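Local coordinates for Glyoxalase/bleomycin resistance protein/dioxygenase (Nostoc punctiforme PCC 73102, PDB 3KOL) that belongs to the vicinal oxygen chelate superfamily, binds a divalent metal, cobalt in this crystal, and may act as a glyoxalase or dioxygenase, at residues P88-T93 and Y137-D142. Numbering follows the deposited sequence.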
ATOM      1  N   PRO A  88     -17.362   9.077  -6.472  1.00 26.87           N
ATOM      2  CA  PRO A  88     -17.452   8.444  -7.791  1.00 26.52           C
ATOM      3  C   PRO A  88     -16.350   8.849  -8.771  1.00 26.39           C
ATOM      4  O   PRO A  88     -15.875   8.027  -9.558  1.00 26.50           O
ATOM      5  CB  PRO A  88     -18.839   8.857  -8.273  1.00 27.37           C
ATOM      6  CG  PRO A  88     -19.620   8.881  -6.998  1.00 28.89           C
ATOM      7  CD  PRO A  88     -18.676   9.600  -6.054  1.00 27.23           C
ATOM      8  N   ASN A  89     -15.955  10.118  -8.723  1.00 26.03           N
ATOM      9  CA  ASN A  89     -14.908  10.634  -9.601  1.00 25.51           C
ATOM     10  C   ASN A  89     -13.550  10.393  -8.948  1.00 24.91           C
ATOM     11  O   ASN A  89     -13.234  10.982  -7.914  1.00 23.13           O
ATOM     12  CB  ASN A  89     -15.125  12.135  -9.846  1.00 27.99           C
ATOM     13  CG  ASN A  89     -14.005  12.771 -10.653  1.00 29.79           C
ATOM     14  OD1 ASN A  89     -13.121  12.086 -11.167  1.00 31.12           O
ATOM     15  ND2 ASN A  89     -14.045  14.096 -10.772  1.00 30.55           N
ATOM     16  N   PRO A  90     -12.728   9.517  -9.549  1.00 25.01           N
ATOM     17  CA  PRO A  90     -11.398   9.190  -9.022  1.00 25.11           C
ATOM     18  C   PRO A  90     -10.436  10.369  -8.930  1.00 25.01           C
ATOM     19  O   PRO A  90      -9.424  10.297  -8.232  1.00 24.13           O
ATOM     20  CB  PRO A  90     -10.905   8.103  -9.976  1.00 25.63           C
ATOM     21  CG  PRO A  90     -11.574   8.465 -11.265  1.00 27.84           C
ATOM     22  CD  PRO A  90     -12.970   8.821 -10.824  1.00 24.38           C
ATOM     23  N   GLU A  91     -10.751  11.458  -9.625  1.00 24.93           N
ATOM     24  CA  GLU A  91      -9.893  12.635  -9.594  1.00 25.46           C
ATOM     25  C   GLU A  91     -10.066  13.436  -8.307  1.00 25.12           C
ATOM     26  O   GLU A  91      -9.254  14.307  -8.000  1.00 25.51           O
ATOM     27  CB  GLU A  91     -10.165  13.525 -10.808  1.00 28.74           C
ATOM     28  CG  GLU A  91      -9.895  12.834 -12.134  1.00 34.71           C
ATOM     29  CD  GLU A  91      -9.944  13.787 -13.309  1.00 40.04           C
ATOM     30  OE1 GLU A  91     -10.941  14.531 -13.432  1.00 42.42           O
ATOM     31  OE2 GLU A  91      -8.987  13.789 -14.112  1.00 41.95           O
ATOM     32  N   LYS A  92     -11.121  13.151  -7.554  1.00 24.47           N
ATOM     33  CA  LYS A  92     -11.331  13.857  -6.296  1.00 25.95           C
ATOM     34  C   LYS A  92     -10.388  13.250  -5.257  1.00 24.44           C
ATOM     35  O   LYS A  92     -10.407  12.039  -5.031  1.00 23.33           O
ATOM     36  CB  LYS A  92     -12.786  13.738  -5.833  1.00 28.13           C
ATOM     37  CG  LYS A  92     -13.053  14.479  -4.528  1.00 32.05           C
ATOM     38  CD  LYS A  92     -12.410  15.864  -4.559  1.00 35.00           C
ATOM     39  CE  LYS A  92     -11.908  16.278  -3.184  1.00 36.13           C
ATOM     40  NZ  LYS A  92     -10.905  17.385  -3.270  1.00 37.16           N
ATOM     41  N   THR A  93      -9.567  14.090  -4.630  1.00 22.78           N
ATOM     42  CA  THR A  93      -8.593  13.614  -3.647  1.00 23.02           C
ATOM     43  C   THR A  93      -8.982  13.806  -2.178  1.00 22.70           C
ATOM     44  O   THR A  93      -9.739  14.715  -1.829  1.00 22.45           O
ATOM     45  CB  THR A  93      -7.220  14.280  -3.876  1.00 23.36           C
ATOM     46  OG1 THR A  93      -7.357  15.705  -3.784  1.00 24.41           O
ATOM     47  CG2 THR A  93      -6.675  13.917  -5.259  1.00 23.71           C
ATOM     48  N   TYR A 137       0.702   6.744 -14.540  1.00 14.40           N
ATOM     49  CA  TYR A 137      -0.346   6.575 -13.536  1.00 15.76           C
ATOM     50  C   TYR A 137      -1.698   6.302 -14.174  1.00 15.53           C
ATOM     51  O   TYR A 137      -2.042   6.884 -15.203  1.00 16.12           O
ATOM     52  CB  TYR A 137      -0.465   7.841 -12.681  1.00 16.37           C
ATOM     53  CG  TYR A 137       0.824   8.281 -12.041  1.00 19.46           C
ATOM     54  CD1 TYR A 137       1.064   8.063 -10.684  1.00 18.81           C
ATOM     55  CD2 TYR A 137       1.810   8.923 -12.792  1.00 20.33           C
ATOM     56  CE1 TYR A 137       2.255   8.475 -10.093  1.00 22.12           C
ATOM     57  CE2 TYR A 137       3.002   9.336 -12.211  1.00 21.74           C
ATOM     58  CZ  TYR A 137       3.217   9.113 -10.864  1.00 22.03           C
ATOM     59  OH  TYR A 137       4.388   9.544 -10.287  1.00 24.55           O
ATOM     60  N   PHE A 138      -2.469   5.429 -13.541  1.00 14.42           N
ATOM     61  CA  PHE A 138      -3.789   5.066 -14.035  1.00 14.51           C
ATOM     62  C   PHE A 138      -4.619   4.529 -12.874  1.00 14.65           C
ATOM     63  O   PHE A 138      -4.074   4.051 -11.881  1.00 15.39           O
ATOM     64  CB  PHE A 138      -3.657   4.018 -15.145  1.00 12.62           C
ATOM     65  CG  PHE A 138      -2.761   2.864 -14.784  1.00 12.86           C
ATOM     66  CD1 PHE A 138      -3.294   1.672 -14.306  1.00 11.94           C
ATOM     67  CD2 PHE A 138      -1.379   2.980 -14.905  1.00 12.06           C
ATOM     68  CE1 PHE A 138      -2.466   0.610 -13.953  1.00 13.14           C
ATOM     69  CE2 PHE A 138      -0.538   1.925 -14.552  1.00 12.43           C
ATOM     70  CZ  PHE A 138      -1.086   0.736 -14.075  1.00 13.46           C
ATOM     71  N   TYR A 139      -5.937   4.618 -13.001  1.00 15.14           N
ATOM     72  CA  TYR A 139      -6.849   4.153 -11.959  1.00 16.39           C
ATOM     73  C   TYR A 139      -7.283   2.707 -12.168  1.00 16.04           C
ATOM     74  O   TYR A 139      -7.400   2.247 -13.308  1.00 14.82           O
ATOM     75  CB  TYR A 139      -8.094   5.040 -11.932  1.00 17.87           C
ATOM     76  CG  TYR A 139      -7.805   6.484 -11.610  1.00 19.40           C
ATOM     77  CD1 TYR A 139      -7.350   6.853 -10.346  1.00 21.62           C
ATOM     78  CD2 TYR A 139      -7.974   7.486 -12.570  1.00 20.91           C
ATOM     79  CE1 TYR A 139      -7.071   8.178 -10.042  1.00 21.35           C
ATOM     80  CE2 TYR A 139      -7.695   8.819 -12.273  1.00 20.09           C
ATOM     81  CZ  TYR A 139      -7.244   9.153 -11.005  1.00 22.00           C
ATOM     82  OH  TYR A 139      -6.956  10.458 -10.686  1.00 21.72           O
ATOM     83  N   ASP A 140      -7.518   1.996 -11.064  1.00 14.48           N
ATOM     84  CA  ASP A 140      -7.981   0.613 -11.137  1.00 15.01           C
ATOM     85  C   ASP A 140      -9.506   0.686 -11.238  1.00 14.95           C
ATOM     86  O   ASP A 140     -10.067   1.783 -11.201  1.00 14.40           O
ATOM     87  CB  ASP A 140      -7.501  -0.200  -9.911  1.00 14.97           C
ATOM     88  CG  ASP A 140      -8.324   0.038  -8.645  1.00 15.69           C
ATOM     89  OD1 ASP A 140      -9.210   0.920  -8.606  1.00 16.51           O
ATOM     90  OD2 ASP A 140      -8.066  -0.683  -7.657  1.00 16.81           O
ATOM     91  N   PRO A 141     -10.195  -0.462 -11.386  1.00 16.77           N
ATOM     92  CA  PRO A 141     -11.660  -0.478 -11.504  1.00 16.67           C
ATOM     93  C   PRO A 141     -12.468   0.314 -10.476  1.00 18.81           C
ATOM     94  O   PRO A 141     -13.582   0.755 -10.772  1.00 19.45           O
ATOM     95  CB  PRO A 141     -11.992  -1.969 -11.462  1.00 17.55           C
ATOM     96  CG  PRO A 141     -10.805  -2.581 -12.133  1.00 18.91           C
ATOM     97  CD  PRO A 141      -9.657  -1.830 -11.488  1.00 17.31           C
ATOM     98  N   ASP A 142     -11.920   0.493  -9.276  1.00 16.98           N
ATOM     99  CA  ASP A 142     -12.626   1.217  -8.222  1.00 16.71           C
ATOM    100  C   ASP A 142     -12.206   2.675  -8.101  1.00 15.78           C
ATOM    101  O   ASP A 142     -12.777   3.426  -7.312  1.00 17.28           O
ATOM    102  CB  ASP A 142     -12.421   0.517  -6.877  1.00 16.84           C
ATOM    103  CG  ASP A 142     -13.121  -0.825  -6.812  1.00 20.08           C
ATOM    104  OD1 ASP A 142     -14.365  -0.833  -6.705  1.00 19.88           O
ATOM    105  OD2 ASP A 142     -12.436  -1.868  -6.881  1.00 20.42           O
TER
HETATM  106  O   HOH W   1     -14.641   5.613  -8.830  1.00 17.84           O
HETATM  107  O   HOH W   2      -6.600  11.214  -8.030  1.00 17.83           O
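One face of the Y139 ring carries P90: CB of the proline stands 3.6 Å from the ring centroid, 5° off the normal, a CH-pi contact over the middle of the ring, while P90 CG lies 4.0 Å from both CD2 and CE2 of Y139. Proline suits the place because its compact, rigid ring, crossing the tyrosine at about a right angle, can set CB squarely over the aromatic face. A water lies in the plane at the ring's edge, 2.8 Å from Y139 OH, and donates a hydrogen bond to P90 O at 3.0 Å; the phenol thus adds a polar link beyond the aromatic face. With CG anti to its carbonyl carbon (chi1 -62°), Y139 points its ring at the loop, and E91 grazes the hydroxyl with CG at 4.0 Å. P90 is presented by a type I turn from N89 to K92, closed by K92 N to N89 O. Asparagine fits the first position, since N89 OD1 also takes E91 N at 2.9 Å in an Asx turn, the donor lying well above the amide plane. A second water joins P88 O to D142 O. D142 N in turn bonds D140 OD1, a further Asx turn just past the strand. The contact lies at the surface, where the loop between strands 74-79 and 96-104 meets the end of strand 134-139; Y139 touches M145 of strand 145-150, and P90 packs on R96 of the second subunit.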